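Local coordinates for protein O-phospho-L-seryl-tRNA:Cys-tRNA synthase (Methanocaldococcus jannaschii DSM 2661, PDB 5X6B) that probably converts O-phosphoserine attached to tRNA(Cys) into cysteine, using pyridoxal phosphate as its cofactor, at residues K316-E319 with E320-K323; F351-P354 with V355-E358. All blocks are in the same frame, centred on the assembly; numbering follows the deposited sequence.

Contact 1: residues K316-E319 with E320-K323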
loop_
_atom_site.group_PDB
_atom_site.type_symbol
_atom_site.label_atom_id
_atom_site.label_comp_id
_atom_site.label_asym_id
_atom_site.label_seq_id
_atom_site.Cartn_x
_atom_site.Cartn_y
_atom_site.Cartn_z
ATOM N N LYS B 316 11.323 -7.437 20.037
ATOM C CA LYS B 316 11.828 -8.800 19.922
ATOM C C LYS B 316 13.010 -8.862 18.974
ATOM O O LYS B 316 13.294 -9.902 18.379
ATOM C CB LYS B 316 10.725 -9.745 19.447
ATOM C CG LYS B 316 9.559 -9.839 20.406
ATOM C CD LYS B 316 8.501 -10.779 19.872
ATOM C CE LYS B 316 7.376 -10.974 20.871
ATOM N NZ LYS B 316 6.284 -11.807 20.294
ATOM N N TRP B 317 13.699 -7.735 18.852
ATOM C CA TRP B 317 14.850 -7.611 17.970
ATOM C C TRP B 317 15.962 -8.597 18.330
ATOM O O TRP B 317 16.723 -9.039 17.459
ATOM C CB TRP B 317 15.363 -6.169 18.010
ATOM C CG TRP B 317 16.684 -5.941 17.345
ATOM C CD1 TRP B 317 17.827 -5.484 17.935
ATOM C CD2 TRP B 317 17.001 -6.146 15.965
ATOM N NE1 TRP B 317 18.835 -5.391 17.009
ATOM C CE2 TRP B 317 18.356 -5.790 15.790
ATOM C CE3 TRP B 317 16.273 -6.593 14.858
ATOM C CZ2 TRP B 317 18.999 -5.873 14.558
ATOM C CZ3 TRP B 317 16.914 -6.674 13.632
ATOM C CH2 TRP B 317 18.263 -6.315 13.493
ATOM N N ASP B 318 16.052 -8.951 19.610
ATOM C CA ASP B 318 17.095 -9.872 20.056
ATOM C C ASP B 318 16.886 -11.275 19.490
ATOM O O ASP B 318 17.850 -11.990 19.215
ATOM C CB ASP B 318 17.160 -9.915 21.582
ATOM C CG ASP B 318 17.812 -8.673 22.177
ATOM O OD1 ASP B 318 18.612 -8.011 21.475
ATOM O OD2 ASP B 318 17.524 -8.354 23.349
ATOM N N GLU B 319 15.629 -11.661 19.297
ATOM C CA GLU B 319 15.322 -12.975 18.746
ATOM C C GLU B 319 15.790 -13.101 17.296
ATOM O O GLU B 319 16.229 -14.168 16.868
ATOM C CB GLU B 319 13.825 -13.255 18.856
ATOM C CG GLU B 319 13.323 -13.219 20.294
ATOM C CD GLU B 319 11.815 -13.353 20.409
ATOM O OE1 GLU B 319 11.139 -13.434 19.361
ATOM O OE2 GLU B 319 11.306 -13.355 21.552
ATOM N N GLU B 320 15.711 -12.006 16.546
ATOM C CA GLU B 320 16.158 -12.011 15.156
ATOM C C GLU B 320 17.686 -12.012 15.085
ATOM O O GLU B 320 18.273 -12.600 14.172
ATOM C CB GLU B 320 15.588 -10.808 14.401
ATOM C CG GLU B 320 14.082 -10.637 14.540
ATOM C CD GLU B 320 13.293 -11.757 13.878
ATOM O OE1 GLU B 320 13.713 -12.244 12.801
ATOM O OE2 GLU B 320 12.248 -12.150 14.441
ATOM N N LEU B 321 18.330 -11.350 16.047
ATOM C CA LEU B 321 19.789 -11.399 16.138
ATOM C C LEU B 321 20.252 -12.817 16.446
ATOM O O LEU B 321 21.251 -13.293 15.899
ATOM C CB LEU B 321 20.308 -10.427 17.200
ATOM C CG LEU B 321 20.192 -8.952 16.815
ATOM C CD1 LEU B 321 20.697 -8.049 17.921
ATOM C CD2 LEU B 321 20.948 -8.703 15.529
ATOM N N LYS B 322 19.503 -13.490 17.314
ATOM C CA LYS B 322 19.764 -14.890 17.631
ATOM C C LYS B 322 19.707 -15.766 16.384
ATOM O O LYS B 322 20.554 -16.643 16.202
ATOM C CB LYS B 322 18.773 -15.396 18.675
ATOM C CG LYS B 322 18.992 -16.840 19.066
ATOM C CD LYS B 322 18.030 -17.260 20.159
ATOM C CE LYS B 322 18.194 -18.733 20.477
ATOM N NZ LYS B 322 17.181 -19.227 21.456
ATOM N N LYS B 323 18.717 -15.525 15.525
ATOM C CA LYS B 323 18.619 -16.264 14.269
ATOM C C LYS B 323 19.829 -15.967 13.407
ATOM O O LYS B 323 20.399 -16.861 12.774
ATOM C CB LYS B 323 17.344 -15.908 13.501
ATOM C CG LYS B 323 16.040 -16.208 14.219
ATOM C CD LYS B 323 14.875 -15.706 13.387
ATOM C CE LYS B 323 13.566 -15.777 14.147
ATOM N NZ LYS B 323 12.488 -15.049 13.417
#
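From Trp317 to Leu321, Asp318 to Lys322 and Glu319 to Lys323 the backbone makes three successive i to i+4 hydrogen bonds, the tightest from Lys322 N to Asp318 O at 2.9 Å. Trp317 O also receives a weak second bond from Glu320 N. On one flank this winding sets Trp317 and Leu321 one turn apart. Placing CG anti to the backbone N (chi1 170°) carries the indole of Trp317 forward, in the direction of the chain, alongside Leu321, which comes over one of its faces. There Leu321 CG lies 4.0 Å from the centroid of the five-membered ring and 24° off the ring normal, a CH-pi contact displaced toward the rim. The two methyl branches divide the ring system: CD1 of Leu321 lies by NE1 of Trp317, whereas CD2 meets CZ2 of the six-membered ring at 3.6 Å. Elsewhere on the helix Glu320 and Lys323 pair one turn apart. The glutamate bends at chi2 (-67°), and its carboxylate receives the lysine in a forked salt bridge. OE1 and OE2 of Glu320 each lie 3.1 Å from NZ of Lys323, both hydrogen bonds being weak. Each charge has a backbone partner besides: Gly396 N binds Glu320 OE1, and Lys323 NZ reaches Leu397 O, tying the pair to the chain just ahead of helix 399-415. The arrangement exemplifies the first turns of an amphipathic helix, here 317-331, with an aromatic-aliphatic i to i+4 pair on its buried side and an i to i+3 salt bridge beside the neighbouring loop.

Contact 2: residues F351-P354 with V355-E358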
loop_
_atom_site.group_PDB
_atom_site.type_symbol
_atom_site.label_atom_id
_atom_site.label_comp_id
_atom_site.label_asym_id
_atom_site.label_seq_id
_atom_site.Cartn_x
_atom_site.Cartn_y
_atom_site.Cartn_z
ATOM N N PHE B 351 29.077 -12.636 3.886
ATOM C CA PHE B 351 30.097 -13.667 4.000
ATOM C C PHE B 351 31.126 -13.560 2.890
ATOM O O PHE B 351 30.777 -13.344 1.730
ATOM C CB PHE B 351 29.480 -15.073 3.946
ATOM C CG PHE B 351 28.698 -15.459 5.171
ATOM C CD1 PHE B 351 29.322 -15.586 6.400
ATOM C CD2 PHE B 351 27.343 -15.743 5.079
ATOM C CE1 PHE B 351 28.603 -15.958 7.523
ATOM C CE2 PHE B 351 26.620 -16.115 6.195
ATOM C CZ PHE B 351 27.252 -16.223 7.421
ATOM N N GLU B 352 32.393 -13.728 3.241
ATOM C CA GLU B 352 33.396 -14.039 2.239
ATOM C C GLU B 352 33.355 -15.545 2.049
ATOM O O GLU B 352 33.497 -16.302 3.012
ATOM C CB GLU B 352 34.785 -13.573 2.667
ATOM C CG GLU B 352 35.859 -13.829 1.623
ATOM C CD GLU B 352 37.240 -13.455 2.110
ATOM O OE1 GLU B 352 37.376 -13.111 3.304
ATOM O OE2 GLU B 352 38.185 -13.501 1.298
ATOM N N THR B 353 33.139 -15.986 0.815
ATOM C CA THR B 353 32.900 -17.400 0.556
ATOM C C THR B 353 33.856 -17.991 -0.475
ATOM O O THR B 353 33.457 -18.273 -1.602
ATOM C CB THR B 353 31.449 -17.631 0.083
ATOM O OG1 THR B 353 31.206 -16.887 -1.117
ATOM C CG2 THR B 353 30.460 -17.186 1.152
ATOM N N PRO B 354 35.122 -18.200 -0.083
ATOM C CA PRO B 354 36.138 -18.737 -0.995
ATOM C C PRO B 354 35.767 -20.107 -1.554
ATOM O O PRO B 354 36.050 -20.390 -2.719
ATOM C CB PRO B 354 37.387 -18.837 -0.111
ATOM C CG PRO B 354 37.143 -17.896 1.012
ATOM C CD PRO B 354 35.670 -17.956 1.262
ATOM N N VAL B 355 35.134 -20.939 -0.732
ATOM C CA VAL B 355 34.786 -22.298 -1.130
ATOM C C VAL B 355 33.832 -22.304 -2.328
ATOM O O VAL B 355 33.861 -23.220 -3.146
ATOM C CB VAL B 355 34.163 -23.087 0.055
ATOM C CG1 VAL B 355 32.885 -22.421 0.550
ATOM C CG2 VAL B 355 33.912 -24.538 -0.328
ATOM N N LEU B 356 33.010 -21.266 -2.448
ATOM C CA LEU B 356 32.087 -21.169 -3.574
ATOM C C LEU B 356 32.827 -20.874 -4.890
ATOM O O LEU B 356 32.375 -21.291 -5.957
ATOM C CB LEU B 356 31.019 -20.107 -3.298
ATOM C CG LEU B 356 30.109 -20.371 -2.091
ATOM C CD1 LEU B 356 29.025 -19.313 -1.983
ATOM C CD2 LEU B 356 29.489 -21.762 -2.167
ATOM N N ASP B 357 33.951 -20.157 -4.805
ATOM C CA ASP B 357 34.866 -19.950 -5.937
ATOM C C ASP B 357 35.496 -21.270 -6.319
ATOM O O ASP B 357 35.571 -21.645 -7.496
ATOM C CB ASP B 357 35.980 -18.969 -5.577
ATOM C CG ASP B 357 35.535 -17.540 -5.605
ATOM O OD1 ASP B 357 34.584 -17.213 -6.352
ATOM O OD2 ASP B 357 36.149 -16.747 -4.861
ATOM N N GLU B 358 35.961 -21.962 -5.283
ATOM C CA GLU B 358 36.642 -23.228 -5.445
ATOM C C GLU B 358 35.744 -24.208 -6.162
ATOM O O GLU B 358 36.224 -25.055 -6.891
ATOM C CB GLU B 358 37.072 -23.803 -4.096
ATOM C CG GLU B 358 37.975 -22.904 -3.277
ATOM C CD GLU B 358 38.245 -23.482 -1.904
ATOM O OE1 GLU B 358 37.733 -24.588 -1.622
ATOM O OE2 GLU B 358 38.957 -22.832 -1.109
#
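Thr353 and Leu356 meet side chain to side chain across the first turn of helix 354-360, while Pro354 carries the backbone round it. Leu356 lays its CD1 branch against the threonine, 3.4 Å from OG1 and 3.6 Å from CB of Thr353. The first torsion of Thr353 (chi1 59°) sets OG1 between its own backbone N and carbonyl carbon, where it lies beside CD1 of Leu356 and still reaches Thr387 O, to which the hydroxyl donates. In the backbone, Leu356 N bonds to Thr353 O at 3.1 Å. Pro354, whose ring nitrogen has no hydrogen to give, suits this opening position and contributes its carbonyl: Glu358 N binds Pro354 O at 3.0 Å, with a fairly straight N-H...O angle of 160°, and Asp357 N adds a weak second bond. The turn thus joins the end of strand 349-352 to helix 354-360. Phe336 lies against Thr353 and Val355, Thr387 binds Asp357 OD1 through its hydroxyl, and strand 389-392 adds Ile390 against Thr353 beside the helix start.

How the contacts relate
Both contacts illustrate how a helix begins, but by different means: at 316-323 an aromatic ring and a charged pair line the first turns, whereas at 351-358 a strand turns through Thr353 and Pro354 into a helix. They follow one another in the chain, their centres 26 Å apart and their nearest atoms about 9 Å apart, without touching. Helix 317-331 provides the link, since contact 1 occupies its start and Val328 and Leu331, near its other end, pack on Phe351 of contact 2. Contact 1 lies about 40 Å and contact 2 about 50 Å, by nearest atoms, from the bound nucleic acid, so both are structural packing remote from it.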